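Local coordinates for protein insecticidal Delta-Endotoxin Cry8Ea1 (Bacillus Thuringiensis, PDB 3EB7) that is an insecticidal three-domain crystal toxin active against larvae of the soil pest Holotrichia parallela, and probably kills by forming pores in gut-cell membranes, at residues E110-L115 and L144-D149; W157-S160 and N166-N169; K235-R240 and V453-D458; T239-T244 and G273-D278. All blocks are in the same frame, centred on the assembly; numbering follows the deposited sequence.

Contact 1 of 4, residues E110-L115 and L144-D149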
loop_
_atom_site.group_PDB
_atom_site.type_symbol
_atom_site.label_atom_id
_atom_site.label_comp_id
_atom_site.label_asym_id
_atom_site.label_seq_id
_atom_site.Cartn_x
_atom_site.Cartn_y
_atom_site.Cartn_z
ATOM N N GLU A 110 -25.082 -15.139 11.325
ATOM C CA GLU A 110 -25.425 -14.451 12.566
ATOM C C GLU A 110 -24.532 -14.916 13.684
ATOM O O GLU A 110 -24.194 -14.151 14.568
ATOM C CB GLU A 110 -26.881 -14.701 12.948
ATOM C CG GLU A 110 -27.932 -14.049 12.024
ATOM C CD GLU A 110 -29.372 -14.539 12.331
ATOM O OE1 GLU A 110 -29.597 -15.144 13.407
ATOM O OE2 GLU A 110 -30.280 -14.325 11.496
ATOM N N ILE A 111 -24.142 -16.182 13.643
ATOM C CA ILE A 111 -23.166 -16.700 14.617
ATOM C C ILE A 111 -21.812 -16.022 14.424
ATOM O O ILE A 111 -21.159 -15.666 15.397
ATOM C CB ILE A 111 -23.034 -18.266 14.567
ATOM C CG1 ILE A 111 -24.242 -18.933 15.266
ATOM C CG2 ILE A 111 -21.667 -18.739 15.125
ATOM C CD1 ILE A 111 -24.543 -20.341 14.786
ATOM N N LEU A 112 -21.386 -15.823 13.179
ATOM C CA LEU A 112 -20.108 -15.132 12.943
ATOM C C LEU A 112 -20.154 -13.700 13.429
ATOM O O LEU A 112 -19.286 -13.274 14.183
ATOM C CB LEU A 112 -19.654 -15.215 11.486
ATOM C CG LEU A 112 -19.054 -16.581 11.171
ATOM C CD1 LEU A 112 -18.916 -16.718 9.691
ATOM C CD2 LEU A 112 -17.695 -16.810 11.913
ATOM N N ASP A 113 -21.203 -12.985 13.051
ATOM C CA ASP A 113 -21.327 -11.567 13.385
ATOM C C ASP A 113 -21.299 -11.428 14.910
ATOM O O ASP A 113 -20.578 -10.617 15.490
ATOM C CB ASP A 113 -22.601 -10.989 12.742
ATOM C CG ASP A 113 -22.870 -9.552 13.153
ATOM O OD1 ASP A 113 -23.960 -9.258 13.664
ATOM O OD2 ASP A 113 -21.982 -8.703 12.994
ATOM N N SER A 114 -22.041 -12.286 15.564
ATOM C CA SER A 114 -22.097 -12.271 17.018
ATOM C C SER A 114 -20.733 -12.510 17.675
ATOM O O SER A 114 -20.406 -11.861 18.654
ATOM C CB SER A 114 -23.138 -13.270 17.515
ATOM O OG SER A 114 -22.703 -13.855 18.721
ATOM N N LEU A 115 -19.941 -13.416 17.107
ATOM C CA LEU A 115 -18.590 -13.737 17.593
ATOM C C LEU A 115 -17.613 -12.566 17.357
ATOM O O LEU A 115 -16.806 -12.189 18.232
ATOM C CB LEU A 115 -18.104 -15.001 16.862
ATOM C CG LEU A 115 -18.135 -16.454 17.396
ATOM C CD1 LEU A 115 -18.842 -16.672 18.698
ATOM C CD2 LEU A 115 -18.606 -17.426 16.339
ATOM N N LEU A 144 -15.914 -6.864 8.305
ATOM C CA LEU A 144 -16.520 -5.996 7.302
ATOM C C LEU A 144 -16.898 -6.700 5.993
ATOM O O LEU A 144 -17.855 -6.275 5.298
ATOM C CB LEU A 144 -15.565 -4.839 6.977
ATOM C CG LEU A 144 -15.128 -3.928 8.131
ATOM C CD1 LEU A 144 -14.110 -2.887 7.658
ATOM C CD2 LEU A 144 -16.360 -3.259 8.781
ATOM N N LEU A 145 -16.160 -7.743 5.607
ATOM C CA LEU A 145 -16.560 -8.512 4.437
ATOM C C LEU A 145 -17.831 -9.325 4.710
ATOM O O LEU A 145 -18.629 -9.591 3.781
ATOM C CB LEU A 145 -15.461 -9.471 4.054
ATOM C CG LEU A 145 -14.227 -8.947 3.337
ATOM C CD1 LEU A 145 -13.110 -9.963 3.547
ATOM C CD2 LEU A 145 -14.565 -8.753 1.826
ATOM N N LEU A 146 -18.006 -9.720 5.973
ATOM C CA LEU A 146 -19.139 -10.515 6.404
ATOM C C LEU A 146 -20.388 -9.648 6.324
ATOM O O LEU A 146 -21.397 -10.023 5.704
ATOM C CB LEU A 146 -18.936 -11.006 7.850
ATOM C CG LEU A 146 -20.057 -11.916 8.356
ATOM C CD1 LEU A 146 -19.997 -13.255 7.691
ATOM C CD2 LEU A 146 -20.008 -12.092 9.853
ATOM N N LEU A 147 -20.307 -8.469 6.931
ATOM C CA LEU A 147 -21.377 -7.480 6.866
ATOM C C LEU A 147 -21.763 -7.111 5.437
ATOM O O LEU A 147 -22.915 -6.786 5.173
ATOM C CB LEU A 147 -21.017 -6.252 7.702
ATOM C CG LEU A 147 -21.498 -6.196 9.180
ATOM C CD1 LEU A 147 -22.125 -7.475 9.785
ATOM C CD2 LEU A 147 -20.374 -5.731 10.034
ATOM N N LYS A 148 -20.834 -7.198 4.501
ATOM C CA LYS A 148 -21.170 -6.956 3.092
ATOM C C LYS A 148 -22.026 -8.076 2.451
ATOM O O LYS A 148 -22.832 -7.814 1.559
ATOM C CB LYS A 148 -19.905 -6.698 2.324
ATOM C CG LYS A 148 -19.957 -6.831 0.847
ATOM C CD LYS A 148 -18.495 -6.903 0.387
ATOM C CE LYS A 148 -18.347 -7.666 -0.905
ATOM N NZ LYS A 148 -18.979 -6.882 -2.032
ATOM N N ASP A 149 -21.863 -9.306 2.907
ATOM C CA ASP A 149 -22.741 -10.396 2.477
ATOM C C ASP A 149 -24.202 -10.162 2.871
ATOM O O ASP A 149 -25.127 -10.444 2.074
ATOM C CB ASP A 149 -22.257 -11.717 3.073
ATOM C CG ASP A 149 -20.816 -11.991 2.753
ATOM O OD1 ASP A 149 -20.289 -11.398 1.786
ATOM O OD2 ASP A 149 -20.207 -12.795 3.480
#

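Contact 2 of 4, residues W157-S160 and N166-N169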
loop_
_atom_site.group_PDB
_atom_site.type_symbol
_atom_site.label_atom_id
_atom_site.label_comp_id
_atom_site.label_asym_id
_atom_site.label_seq_id
_atom_site.Cartn_x
_atom_site.Cartn_y
_atom_site.Cartn_z
ATOM N N TRP A 157 -32.039 -14.233 1.890
ATOM C CA TRP A 157 -32.134 -15.090 3.070
ATOM C C TRP A 157 -33.303 -14.726 3.959
ATOM O O TRP A 157 -33.472 -15.323 5.026
ATOM C CB TRP A 157 -30.875 -15.025 3.940
ATOM C CG TRP A 157 -29.579 -15.337 3.247
ATOM C CD1 TRP A 157 -29.401 -16.079 2.097
ATOM C CD2 TRP A 157 -28.267 -14.940 3.673
ATOM N NE1 TRP A 157 -28.060 -16.157 1.792
ATOM C CE2 TRP A 157 -27.344 -15.473 2.742
ATOM C CE3 TRP A 157 -27.783 -14.202 4.756
ATOM C CZ2 TRP A 157 -25.966 -15.267 2.855
ATOM C CZ3 TRP A 157 -26.419 -14.001 4.878
ATOM C CH2 TRP A 157 -25.522 -14.524 3.924
ATOM N N GLY A 158 -34.089 -13.731 3.556
ATOM C CA GLY A 158 -35.275 -13.360 4.321
ATOM C C GLY A 158 -35.076 -12.433 5.518
ATOM O O GLY A 158 -35.915 -12.401 6.455
ATOM N N PHE A 159 -33.993 -11.662 5.506
ATOM C CA PHE A 159 -33.876 -10.594 6.484
ATOM C C PHE A 159 -34.901 -9.523 6.150
ATOM O O PHE A 159 -35.251 -9.328 4.979
ATOM C CB PHE A 159 -32.476 -9.989 6.517
ATOM C CG PHE A 159 -31.471 -10.824 7.246
ATOM C CD1 PHE A 159 -30.331 -11.287 6.587
ATOM C CD2 PHE A 159 -31.642 -11.133 8.596
ATOM C CE1 PHE A 159 -29.368 -12.057 7.243
ATOM C CE2 PHE A 159 -30.686 -11.904 9.281
ATOM C CZ PHE A 159 -29.545 -12.372 8.602
ATOM N N SER A 160 -35.407 -8.854 7.186
ATOM C CA SER A 160 -36.276 -7.710 6.987
ATOM C C SER A 160 -35.438 -6.524 6.544
ATOM O O SER A 160 -34.199 -6.509 6.691
ATOM C CB SER A 160 -37.080 -7.386 8.256
ATOM O OG SER A 160 -36.246 -7.087 9.359
ATOM N N ASN A 166 -29.901 -2.135 9.530
ATOM C CA ASN A 166 -29.085 -2.175 10.740
ATOM C C ASN A 166 -27.665 -2.692 10.450
ATOM O O ASN A 166 -26.687 -2.119 10.947
ATOM C CB ASN A 166 -29.742 -3.047 11.807
ATOM C CG ASN A 166 -30.951 -2.389 12.445
ATOM O OD1 ASN A 166 -31.131 -1.158 12.353
ATOM N ND2 ASN A 166 -31.808 -3.205 13.079
ATOM N N TYR A 167 -27.581 -3.768 9.656
ATOM C CA TYR A 167 -26.308 -4.368 9.253
ATOM C C TYR A 167 -25.497 -3.374 8.435
ATOM O O TYR A 167 -24.299 -3.223 8.654
ATOM C CB TYR A 167 -26.531 -5.655 8.447
ATOM C CG TYR A 167 -26.885 -6.886 9.263
ATOM C CD1 TYR A 167 -26.121 -7.246 10.380
ATOM C CD2 TYR A 167 -27.967 -7.703 8.906
ATOM C CE1 TYR A 167 -26.426 -8.346 11.137
ATOM C CE2 TYR A 167 -28.295 -8.838 9.674
ATOM C CZ TYR A 167 -27.503 -9.153 10.780
ATOM O OH TYR A 167 -27.760 -10.268 11.548
ATOM N N TYR A 168 -26.164 -2.684 7.516
ATOM C CA TYR A 168 -25.526 -1.659 6.717
ATOM C C TYR A 168 -25.057 -0.454 7.554
ATOM O O TYR A 168 -23.950 0.040 7.367
ATOM C CB TYR A 168 -26.421 -1.207 5.567
ATOM C CG TYR A 168 -25.704 -0.196 4.699
ATOM C CD1 TYR A 168 -25.978 1.176 4.809
ATOM C CD2 TYR A 168 -24.699 -0.608 3.811
ATOM C CE1 TYR A 168 -25.309 2.102 4.025
ATOM C CE2 TYR A 168 -24.021 0.296 3.052
ATOM C CZ TYR A 168 -24.332 1.663 3.160
ATOM O OH TYR A 168 -23.654 2.567 2.368
ATOM N N ASN A 169 -25.881 0.001 8.490
ATOM C CA ASN A 169 -25.472 1.081 9.351
ATOM C C ASN A 169 -24.347 0.667 10.270
ATOM O O ASN A 169 -23.477 1.444 10.561
ATOM C CB ASN A 169 -26.682 1.641 10.147
ATOM C CG ASN A 169 -27.700 2.359 9.235
ATOM O OD1 ASN A 169 -27.321 2.995 8.261
ATOM N ND2 ASN A 169 -28.983 2.221 9.533
#

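Contact 3 of 4, residues K235-R240 and V453-D458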
loop_
_atom_site.group_PDB
_atom_site.type_symbol
_atom_site.label_atom_id
_atom_site.label_comp_id
_atom_site.label_asym_id
_atom_site.label_seq_id
_atom_site.Cartn_x
_atom_site.Cartn_y
_atom_site.Cartn_z
ATOM N N LYS A 235 -11.773 -0.754 -9.545
ATOM C CA LYS A 235 -10.311 -0.777 -9.677
ATOM C C LYS A 235 -9.629 0.171 -8.682
ATOM O O LYS A 235 -9.505 1.362 -8.968
ATOM C CB LYS A 235 -9.867 -0.397 -11.106
ATOM C CG LYS A 235 -10.269 -1.345 -12.247
ATOM C CD LYS A 235 -9.869 -2.834 -12.018
ATOM C CE LYS A 235 -8.358 -3.041 -11.939
ATOM N NZ LYS A 235 -7.818 -3.755 -13.128
ATOM N N ALA A 236 -9.174 -0.356 -7.541
ATOM C CA ALA A 236 -8.403 0.435 -6.555
ATOM C C ALA A 236 -6.867 0.416 -6.789
ATOM O O ALA A 236 -6.323 -0.553 -7.267
ATOM C CB ALA A 236 -8.734 0.011 -5.094
ATOM N N GLN A 237 -6.195 1.507 -6.423
ATOM C CA GLN A 237 -4.746 1.633 -6.576
ATOM C C GLN A 237 -4.128 2.059 -5.260
ATOM O O GLN A 237 -4.584 3.021 -4.644
ATOM C CB GLN A 237 -4.421 2.722 -7.615
ATOM C CG GLN A 237 -5.242 2.627 -8.873
ATOM C CD GLN A 237 -4.637 3.378 -10.018
ATOM O OE1 GLN A 237 -3.531 3.070 -10.459
ATOM N NE2 GLN A 237 -5.346 4.376 -10.506
ATOM N N LEU A 238 -3.049 1.393 -4.857
ATOM C CA LEU A 238 -2.254 1.832 -3.688
ATOM C C LEU A 238 -1.029 2.533 -4.207
ATOM O O LEU A 238 -0.181 1.890 -4.810
ATOM C CB LEU A 238 -1.846 0.637 -2.813
ATOM C CG LEU A 238 -2.968 -0.265 -2.302
ATOM C CD1 LEU A 238 -2.409 -1.436 -1.498
ATOM C CD2 LEU A 238 -3.908 0.527 -1.439
ATOM N N THR A 239 -0.922 3.846 -3.949
ATOM C CA THR A 239 0.133 4.661 -4.553
ATOM C C THR A 239 1.305 4.962 -3.659
ATOM O O THR A 239 2.316 5.466 -4.133
ATOM C CB THR A 239 -0.385 6.002 -5.147
ATOM O OG1 THR A 239 -0.949 6.818 -4.103
ATOM C CG2 THR A 239 -1.373 5.762 -6.349
ATOM N N ARG A 240 1.173 4.666 -2.365
ATOM C CA ARG A 240 2.292 4.839 -1.415
ATOM C C ARG A 240 3.541 4.080 -1.848
ATOM O O ARG A 240 3.456 2.980 -2.420
ATOM C CB ARG A 240 1.884 4.394 -0.006
ATOM C CG ARG A 240 2.056 2.882 0.297
ATOM C CD ARG A 240 1.060 1.956 -0.400
ATOM N NE ARG A 240 1.317 0.523 -0.147
ATOM C CZ ARG A 240 2.256 -0.206 -0.763
ATOM N NH1 ARG A 240 3.067 0.356 -1.675
ATOM N NH2 ARG A 240 2.398 -1.507 -0.467
ATOM N N VAL A 453 -5.259 11.514 -7.273
ATOM C CA VAL A 453 -4.793 12.689 -8.035
ATOM C C VAL A 453 -3.261 12.873 -8.023
ATOM O O VAL A 453 -2.701 13.626 -8.839
ATOM C CB VAL A 453 -5.522 13.997 -7.622
ATOM C CG1 VAL A 453 -7.011 13.918 -7.984
ATOM C CG2 VAL A 453 -5.304 14.284 -6.093
ATOM N N VAL A 454 -2.599 12.149 -7.125
ATOM C CA VAL A 454 -1.139 12.123 -7.045
ATOM C C VAL A 454 -0.535 11.457 -8.313
ATOM O O VAL A 454 0.657 11.588 -8.583
ATOM C CB VAL A 454 -0.660 11.531 -5.675
ATOM C CG1 VAL A 454 -0.870 9.994 -5.574
ATOM C CG2 VAL A 454 0.773 11.945 -5.360
ATOM N N LYS A 455 -1.376 10.831 -9.125
ATOM C CA LYS A 455 -0.964 10.265 -10.410
ATOM C C LYS A 455 -1.055 11.259 -11.574
ATOM O O LYS A 455 -1.227 10.853 -12.730
ATOM C CB LYS A 455 -1.791 9.002 -10.742
ATOM C CG LYS A 455 -1.828 7.944 -9.625
ATOM C CD LYS A 455 -2.426 6.674 -10.246
ATOM C CE LYS A 455 -1.326 5.769 -10.849
ATOM N NZ LYS A 455 -1.820 4.858 -11.914
ATOM N N ALA A 456 -0.999 12.555 -11.268
ATOM C CA ALA A 456 -0.938 13.605 -12.306
ATOM C C ALA A 456 0.424 13.690 -12.952
ATOM O O ALA A 456 1.451 13.301 -12.360
ATOM C CB ALA A 456 -1.306 14.931 -11.732
ATOM N N SER A 457 0.447 14.212 -14.181
ATOM C CA SER A 457 1.680 14.323 -14.952
ATOM C C SER A 457 2.540 15.468 -14.470
ATOM O O SER A 457 3.711 15.560 -14.853
ATOM C CB SER A 457 1.353 14.539 -16.438
ATOM O OG SER A 457 0.696 15.796 -16.657
ATOM N N ASP A 458 1.971 16.358 -13.664
ATOM C CA ASP A 458 2.666 17.577 -13.201
ATOM C C ASP A 458 1.759 18.378 -12.214
ATOM O O ASP A 458 0.659 17.937 -11.861
ATOM C CB ASP A 458 2.939 18.514 -14.396
ATOM C CG ASP A 458 1.637 19.081 -15.010
ATOM O OD1 ASP A 458 1.706 19.699 -16.090
ATOM O OD2 ASP A 458 0.539 18.940 -14.417
#

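Contact 4 of 4, residues T239-T244 and G273-D278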
loop_
_atom_site.group_PDB
_atom_site.type_symbol
_atom_site.label_atom_id
_atom_site.label_comp_id
_atom_site.label_asym_id
_atom_site.label_seq_id
_atom_site.Cartn_x
_atom_site.Cartn_y
_atom_site.Cartn_z
ATOM N N THR A 239 -0.922 3.846 -3.949
ATOM C CA THR A 239 0.133 4.661 -4.553
ATOM C C THR A 239 1.305 4.962 -3.659
ATOM O O THR A 239 2.316 5.466 -4.133
ATOM C CB THR A 239 -0.385 6.002 -5.147
ATOM O OG1 THR A 239 -0.949 6.818 -4.103
ATOM C CG2 THR A 239 -1.373 5.762 -6.349
ATOM N N ARG A 240 1.173 4.666 -2.365
ATOM C CA ARG A 240 2.292 4.839 -1.415
ATOM C C ARG A 240 3.541 4.080 -1.848
ATOM O O ARG A 240 3.456 2.980 -2.420
ATOM C CB ARG A 240 1.884 4.394 -0.006
ATOM C CG ARG A 240 2.056 2.882 0.297
ATOM C CD ARG A 240 1.060 1.956 -0.400
ATOM N NE ARG A 240 1.317 0.523 -0.147
ATOM C CZ ARG A 240 2.256 -0.206 -0.763
ATOM N NH1 ARG A 240 3.067 0.356 -1.675
ATOM N NH2 ARG A 240 2.398 -1.507 -0.467
ATOM N N GLU A 241 4.696 4.677 -1.559
ATOM C CA GLU A 241 5.998 4.031 -1.699
ATOM C C GLU A 241 6.349 3.373 -0.372
ATOM O O GLU A 241 6.147 3.995 0.681
ATOM C CB GLU A 241 7.064 5.097 -1.900
ATOM C CG GLU A 241 7.492 5.345 -3.312
ATOM C CD GLU A 241 8.566 6.438 -3.353
ATOM O OE1 GLU A 241 8.495 7.381 -2.501
ATOM O OE2 GLU A 241 9.492 6.326 -4.200
ATOM N N VAL A 242 6.922 2.166 -0.434
ATOM C CA VAL A 242 7.534 1.501 0.729
ATOM C C VAL A 242 9.037 1.390 0.476
ATOM O O VAL A 242 9.489 1.356 -0.670
ATOM C CB VAL A 242 6.932 0.083 1.031
ATOM C CG1 VAL A 242 5.440 0.182 1.491
ATOM C CG2 VAL A 242 7.064 -0.862 -0.172
ATOM N N TYR A 243 9.817 1.375 1.550
ATOM C CA TYR A 243 11.249 1.291 1.429
ATOM C C TYR A 243 11.760 0.005 2.053
ATOM O O TYR A 243 11.401 -0.309 3.201
ATOM C CB TYR A 243 11.888 2.487 2.103
ATOM C CG TYR A 243 11.555 3.811 1.453
ATOM C CD1 TYR A 243 10.289 4.423 1.625
ATOM C CD2 TYR A 243 12.501 4.471 0.693
ATOM C CE1 TYR A 243 9.999 5.688 1.025
ATOM C CE2 TYR A 243 12.211 5.732 0.095
ATOM C CZ TYR A 243 10.985 6.317 0.273
ATOM O OH TYR A 243 10.763 7.532 -0.308
ATOM N N THR A 244 12.594 -0.734 1.305
ATOM C CA THR A 244 13.230 -1.950 1.850
ATOM C C THR A 244 14.359 -1.582 2.803
ATOM O O THR A 244 14.741 -0.417 2.879
ATOM C CB THR A 244 13.712 -2.953 0.733
ATOM O OG1 THR A 244 14.425 -2.250 -0.281
ATOM C CG2 THR A 244 12.522 -3.663 0.106
ATOM N N GLY A 273 11.734 13.367 -0.454
ATOM C CA GLY A 273 10.700 14.394 -0.451
ATOM C C GLY A 273 9.387 13.932 -1.102
ATOM O O GLY A 273 9.364 13.063 -1.994
ATOM N N LYS A 274 8.282 14.501 -0.637
ATOM C CA LYS A 274 6.981 14.274 -1.249
ATOM C C LYS A 274 7.027 14.577 -2.780
ATOM O O LYS A 274 7.748 15.463 -3.216
ATOM C CB LYS A 274 5.907 15.075 -0.475
ATOM C CG LYS A 274 5.605 14.523 0.948
ATOM C CD LYS A 274 4.780 13.208 0.900
ATOM C CE LYS A 274 4.211 12.781 2.260
ATOM N NZ LYS A 274 4.956 13.355 3.428
ATOM N N HIS A 275 6.348 13.763 -3.588
ATOM C CA HIS A 275 6.486 13.840 -5.058
ATOM C C HIS A 275 5.232 13.222 -5.634
ATOM O O HIS A 275 4.505 12.497 -4.939
ATOM C CB HIS A 275 7.715 13.018 -5.557
ATOM C CG HIS A 275 7.743 11.598 -5.030
ATOM N ND1 HIS A 275 7.259 10.525 -5.750
ATOM C CD2 HIS A 275 8.143 11.097 -3.833
ATOM C CE1 HIS A 275 7.365 9.423 -5.020
ATOM N NE2 HIS A 275 7.911 9.736 -3.857
ATOM N N LEU A 276 4.983 13.503 -6.902
ATOM C CA LEU A 276 3.896 12.884 -7.637
ATOM C C LEU A 276 4.266 11.446 -7.945
ATOM O O LEU A 276 5.444 11.116 -8.106
ATOM C CB LEU A 276 3.665 13.656 -8.961
ATOM C CG LEU A 276 2.939 14.987 -8.748
ATOM C CD1 LEU A 276 3.343 15.937 -9.855
ATOM C CD2 LEU A 276 1.402 14.761 -8.653
ATOM N N PHE A 277 3.275 10.580 -8.031
ATOM C CA PHE A 277 3.539 9.167 -8.292
ATOM C C PHE A 277 4.434 9.034 -9.532
ATOM O O PHE A 277 4.149 9.616 -10.558
ATOM C CB PHE A 277 2.212 8.433 -8.486
ATOM C CG PHE A 277 2.368 6.942 -8.640
ATOM C CD1 PHE A 277 2.498 6.116 -7.520
ATOM C CD2 PHE A 277 2.400 6.362 -9.902
ATOM C CE1 PHE A 277 2.635 4.729 -7.651
ATOM C CE2 PHE A 277 2.552 4.984 -10.033
ATOM C CZ PHE A 277 2.672 4.168 -8.883
ATOM N N ASP A 278 5.539 8.307 -9.440
ATOM C CA ASP A 278 6.480 8.250 -10.589
ATOM C C ASP A 278 7.074 6.862 -10.894
ATOM O O ASP A 278 6.901 5.923 -10.136
ATOM C CB ASP A 278 7.576 9.324 -10.495
ATOM C CG ASP A 278 8.473 9.172 -9.271
ATOM O OD1 ASP A 278 8.369 8.161 -8.552
ATOM O OD2 ASP A 278 9.324 10.073 -9.032
#

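Contact 1 of 4, residues E110-L115 and L144-D149
Leu112 and Asp113 meet Leu146 and Leu147 in a buried, mainly apolar helix-to-helix contact inside the N-terminal domain, between helix 99-119 and helix 133-153. The two segments run roughly antiparallel, their directions 144° apart, and their axes come no closer than 10.4 Å. Leu146 does most to bridge this gap. With its CG anti to the backbone N (chi1 -177°), it pushes CD2 against the backbone of the other helix, where it lies 3.5 Å from Leu112 CB and equally near Asp113 N. Its second methyl, CD1, rests 4.1 Å from Leu112 CD1, the two side chains crossing at about a right angle. Beside this pair, Leu147 CD1 packs 3.4 Å from Asp113 OD2, a methyl against the carboxylate oxygen. That buried carboxylate is paid for elsewhere: OD1 forms a salt bridge with Arg170 of helix 161-191, and OD2 accepts a hydrogen bond from His143 NE2. Tyr82 and Tyr85 of helix 65-93 also lie against Leu112, while Tyr33 of helix 26-40 touches Leu146. Leucine packing between inclined antiparallel helices is in keeping with the helical bundle of three-domain Cry toxins, the domain generally held to insert into membranes.

Contact 2 of 4, residues W157-S160 and N166-N169
Phe159 and Tyr167 form a T-shaped (edge-to-face) aromatic pair at the loop that leads from helix 133-153 into helix 161-191 of the N-terminal helical bundle. The edge of the tyrosine points at the face of the phenylalanine: the ring centroids of Phe159 and Tyr167 are 5.3 Å apart and the planes stand at 72°. Tyr167 CE2 does the touching, sitting 3.8 Å above the plane of the Phe159 ring and displaced toward its rim, on the side of CE2 and CZ. Both side chains choose the same first torsion, chi1 -78°, which sets CG anti to the carbonyl carbon and beside the backbone N; from the loop and from the helix alike, the ring is thereby carried out toward its partner. This reach is needed, because the CA atoms of Phe159 and Tyr167 remain 10.2 Å apart and the rings alone close the distance.

Tyr167 also meets Phe109 of helix 99-119 edge-to-face, which extends the aromatic pair to a third ring. Arg106 and Glu110 of the same helix pack separately against Phe159. Within the loop, the Phe159 ring brings its CE1 to the edge of the Trp157 indole, in the indole plane, and Ser160 stands at the N-cap of helix 161-191. At the tyrosine tip, the hydroxyl passes beyond the rim of the phenylalanine on the same side as CE2, with Tyr167 OH 4.0 Å from Phe159 CZ.

Contact 3 of 4, residues K235-R240 and V453-D458
Gln237 lays its side-chain amide across the end of Lys455, and the lysine ammonium donates a hydrogen bond to it, with Lys455 NZ 2.9 Å from Gln237 OE1. The donor arrives at 124° to the C=O bond and is tilted 19° from the carbonyl plane. A bend at the third torsion of Lys455 (chi3 90°) turns CE and NZ toward Gln237 OE1, while Lys455 CD passes 3.7 Å from Gln237 NE2. Neither group depends on this bond alone. Lys455 NZ also makes a salt bridge with Asp438 and a hydrogen bond to Asn441, while Gln237 NE2 donates to the carbonyl of Gln450 and OE1 accepts from the backbone N of Asp438. The amide is therefore fixed in its rotation, and the buried positive charge is probably well compensated.

Next to this polar knot, Thr239 and Val454 reach toward each other tip to tip, with Thr239 OG1 3.5 Å from Val454 CG1. The threonine methyl turns instead to the lysine stem, where Thr239 CG2 lies 4.0 Å from Lys455 CG. Pro452, at the end of strand 448-452, touches both Gln237 and Thr239. The contact joins the loop between strands 234-235 and 241-243 to the loop after strand 448-452, more than 200 residues away in sequence. Such a buried polar and apolar seam is consistent with the interface between the second and third domains of the three-domain Cry toxin fold.

Contact 4 of 4, residues T239-T244 and G273-D278
A histidine held at both ring nitrogens meets a glutamate from above the carboxylate plane: His275 NE2 donates to Glu241 OE1 at 2.8 Å, with an N-H...O angle of 151°. The acceptor lies almost in the imidazole plane, yet the nitrogen stands 63° out of the carboxylate plane. The other ring nitrogen, His275 ND1, gives a hydrogen bond 3.0 Å long to the carbonyl O of Leu276, the next residue. With both nitrogens acting as donors, the ring is probably protonated, and its first torsion (chi1 51°) lets it fold back over its own loop to make this second bond. Glu241 OE2 is taken up separately, by a salt bridge to Arg272 and a hydrogen bond from Ser431 OG, so the carboxylate is gripped at each oxygen.

These bonds tie strand 241-243, an outer strand of the antiparallel sheet it forms with strands 427-434 and 414-422, to the loop that leads into strand 278-292 of another sheet; both belong to the beta-prism, the middle domain of three-domain Cry toxins. At the loop's far end, Phe277 presents its ring edge to the loop before the strand, at Thr239. Its CD1 lies 3.5 Å from Thr239 O, near the ring plane, and 3.7 Å from Thr239 CB. Phe279 meets the same ring edge-to-face, and Thr433 of strand 427-434 packs against Phe277.

How the contacts relate
Contacts 1 and 2 lie in the N-terminal helical domain, their centres 11 Å apart, and touch directly: Glu110 packs on Phe159, and Asp113 and Leu147 on Tyr167, so helices 99-119, 133-153 and 161-191 meet there. Contacts 3 and 4, centres 10 Å apart, start from the same chain segment and share Thr239 and Arg240; a probable hydrogen bond joins Phe277 N to Val454 O. The two pairs are well separated, with centres 32 to 41 Å apart and no touching atoms. Along the chain the helical pair closes first. Contacts 1 and 2 thus tie helices within the bundle, whereas contacts 3 and 4 link the beta-sheet parts, probably across the domain boundary.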